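Local coordinates for protein glycerophosphodiester phosphodiesterase (Thermotoga maritima, PDB 1O1Z) that belongs to the glycerophosphodiester phosphodiesterase family and is built as a TIM barrel, with a parallel strand barrel wrapped by helices, at residues Ile106-Lys111 against Glu121-Arg126. Numbering follows the deposited sequence.
Sequences INIEIK and EISKKR. With NA (sodium ion), chain B.
Ile106 reaches Arg126 through an extended branch: CG1 stands anti to the carbonyl carbon (chi1 -58°), and CD1 is anti to CA and ends near the guanidinium of Arg126. Arg126 comes to meet it with CG anti to the backbone N (chi1 171°) and a bend at chi2 of 80°. The contact lies inside a beta-alpha-beta unit of the TIM barrel, formed by strand 105-110, helix 116-123 and strand 129-133. It joins the strand to the last part of helix 116-123 and to the turn from Ser123 to Arg126. The two side chains cross at about a right angle. CD1 of Ile106 lies 3.4 Å from NH2 of Arg126, and the methyl meets the guanidinium obliquely. The polar end of Arg126 is held by neighbours: NH2 donates to Val100 O, and NH1 makes a weak hydrogen bond to Phe97 O. These bonds help fix the group beside the isoleucine. Two residues further along the strand, CD1 of Ile108 makes a looser contact, 4.2 Å from OG of Ser123. That hydroxyl is hydrogen-bonded to Val119 O, one turn back in the helix, which satisfies it in a largely nonpolar setting. No hydrogen bond links the two segments, and the buried interface is small, 104 Å². Phe97 touches both Ile106 and Ser123, and Leu129 does the same from strand 129-133. Residues Ser123 to Arg126 form a type I beta turn, closed by a backbone hydrogen bond from Arg126 N to Ser123 O, 3.1 Å. The same turn carries a sodium ion. Ser123 O binds the sodium at 2.4 Å, and a water also coordinates it. Arg126 uses its backbone rather than its guanidinium here, with its O 2.2 Å from the sodium.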
loop_
_atom_site.group_PDB
_atom_site.type_symbol
_atom_site.label_atom_id
_atom_site.label_comp_id
_atom_site.label_asym_id
_atom_site.label_seq_id
_atom_site.Cartn_x
_atom_site.Cartn_y
_atom_site.Cartn_z
ATOM N N ILE A 106 0.978 1.395 -8.426
ATOM C CA ILE A 106 0.408 0.359 -7.582
ATOM C C ILE A 106 1.349 0.108 -6.406
ATOM O O ILE A 106 2.504 -0.291 -6.597
ATOM C CB ILE A 106 0.142 -0.949 -8.328
ATOM C CG1 ILE A 106 -0.804 -0.730 -9.517
ATOM C CG2 ILE A 106 -0.483 -1.963 -7.410
ATOM C CD1 ILE A 106 -0.944 -1.969 -10.404
ATOM N N ASN A 107 0.868 0.389 -5.216
ATOM C CA ASN A 107 1.575 0.127 -3.976
ATOM C C ASN A 107 1.111 -1.230 -3.496
ATOM O O ASN A 107 -0.019 -1.384 -3.082
ATOM C CB ASN A 107 1.286 1.228 -2.958
ATOM C CG ASN A 107 1.790 0.939 -1.597
ATOM O OD1 ASN A 107 1.234 1.470 -0.630
ATOM N ND2 ASN A 107 2.849 0.134 -1.475
ATOM N N ILE A 108 1.992 -2.221 -3.620
ATOM C CA ILE A 108 1.702 -3.591 -3.224
ATOM C C ILE A 108 2.208 -3.827 -1.821
ATOM O O ILE A 108 3.407 -3.852 -1.605
ATOM C CB ILE A 108 2.401 -4.563 -4.205
ATOM C CG1 ILE A 108 1.947 -4.343 -5.647
ATOM C CG2 ILE A 108 2.178 -6.011 -3.817
ATOM C CD1 ILE A 108 2.808 -5.020 -6.681
ATOM N N GLU A 109 1.296 -4.028 -0.873
ATOM C CA GLU A 109 1.671 -4.381 0.483
ATOM C C GLU A 109 1.775 -5.889 0.561
ATOM O O GLU A 109 0.801 -6.615 0.355
ATOM C CB GLU A 109 0.709 -3.841 1.543
ATOM C CG GLU A 109 1.189 -4.250 2.933
ATOM C CD GLU A 109 0.323 -3.862 4.107
ATOM O OE1 GLU A 109 -0.592 -3.033 3.963
ATOM O OE2 GLU A 109 0.570 -4.438 5.197
ATOM N N ILE A 110 2.960 -6.359 0.915
ATOM C CA ILE A 110 3.216 -7.779 1.059
ATOM C C ILE A 110 2.749 -8.200 2.440
ATOM O O ILE A 110 3.315 -7.774 3.456
ATOM C CB ILE A 110 4.709 -8.078 0.940
ATOM C CG1 ILE A 110 5.343 -7.416 -0.279
ATOM C CG2 ILE A 110 4.894 -9.597 0.966
ATOM C CD1 ILE A 110 4.962 -8.029 -1.523
ATOM N N LYS A 111 1.753 -9.080 2.510
ATOM C CA LYS A 111 1.235 -9.523 3.795
ATOM C C LYS A 111 1.917 -10.782 4.351
ATOM O O LYS A 111 1.792 -11.079 5.545
ATOM C CB LYS A 111 -0.283 -9.782 3.673
ATOM C CG LYS A 111 -1.119 -8.542 3.440
ATOM C CD LYS A 111 -1.000 -7.573 4.640
ATOM C CE LYS A 111 -2.145 -6.616 4.783
ATOM N NZ LYS A 111 -1.917 -5.705 5.969
ATOM N N GLU A 121 8.539 -11.909 -9.261
ATOM C CA GLU A 121 8.572 -12.465 -10.598
ATOM C C GLU A 121 7.526 -11.817 -11.492
ATOM O O GLU A 121 7.837 -11.399 -12.630
ATOM C CB GLU A 121 8.412 -13.991 -10.532
ATOM C CG GLU A 121 8.608 -14.687 -11.867
ATOM C CD GLU A 121 9.974 -14.420 -12.490
ATOM O OE1 GLU A 121 10.991 -14.306 -11.749
ATOM O OE2 GLU A 121 10.041 -14.320 -13.740
ATOM N N ILE A 122 6.288 -11.686 -11.000
ATOM C CA ILE A 122 5.219 -11.135 -11.814
ATOM C C ILE A 122 5.434 -9.638 -12.038
ATOM O O ILE A 122 4.994 -9.065 -13.048
ATOM C CB ILE A 122 3.832 -11.425 -11.208
ATOM C CG1 ILE A 122 2.752 -11.113 -12.260
ATOM C CG2 ILE A 122 3.610 -10.673 -9.952
ATOM N N SER A 123 6.172 -9.007 -11.136
ATOM C CA SER A 123 6.403 -7.575 -11.198
ATOM C C SER A 123 7.526 -7.182 -12.148
ATOM O O SER A 123 7.692 -6.007 -12.443
ATOM C CB SER A 123 6.658 -7.035 -9.804
ATOM O OG SER A 123 5.498 -7.215 -8.983
ATOM N N LYS A 124 8.303 -8.145 -12.639
ATOM C CA LYS A 124 9.460 -7.824 -13.472
ATOM C C LYS A 124 9.141 -7.001 -14.664
ATOM O O LYS A 124 9.907 -6.089 -15.009
ATOM C CB LYS A 124 10.186 -9.089 -13.935
ATOM C CG LYS A 124 11.058 -9.618 -12.837
ATOM C CD LYS A 124 11.855 -10.834 -13.253
ATOM C CE LYS A 124 12.795 -11.252 -12.137
ATOM N NZ LYS A 124 13.364 -12.598 -12.399
ATOM N N LYS A 125 8.009 -7.305 -15.274
ATOM C CA LYS A 125 7.591 -6.656 -16.508
ATOM C C LYS A 125 6.970 -5.261 -16.331
ATOM O O LYS A 125 6.800 -4.526 -17.306
ATOM C CB LYS A 125 6.548 -7.540 -17.180
ATOM C CG LYS A 125 5.257 -7.706 -16.371
ATOM C CD LYS A 125 4.278 -8.645 -17.028
ATOM C CE LYS A 125 3.359 -9.281 -15.997
ATOM N NZ LYS A 125 4.013 -10.427 -15.277
ATOM N N ARG A 126 6.588 -4.926 -15.104
ATOM C CA ARG A 126 5.696 -3.809 -14.848
ATOM C C ARG A 126 6.414 -2.669 -14.126
ATOM O O ARG A 126 7.069 -2.921 -13.126
ATOM C CB ARG A 126 4.599 -4.378 -13.957
ATOM C CG ARG A 126 3.684 -3.413 -13.392
ATOM C CD ARG A 126 2.676 -3.010 -14.343
ATOM N NE ARG A 126 1.756 -2.086 -13.718
ATOM C CZ ARG A 126 0.532 -1.887 -14.140
ATOM N NH1 ARG A 126 0.039 -2.595 -15.183
ATOM N NH2 ARG A 126 -0.198 -0.982 -13.520
HETATM NA NA NA B . 8.839 -3.945 -12.266
HETATM O O HOH W 1 9.363 -4.680 -10.063
#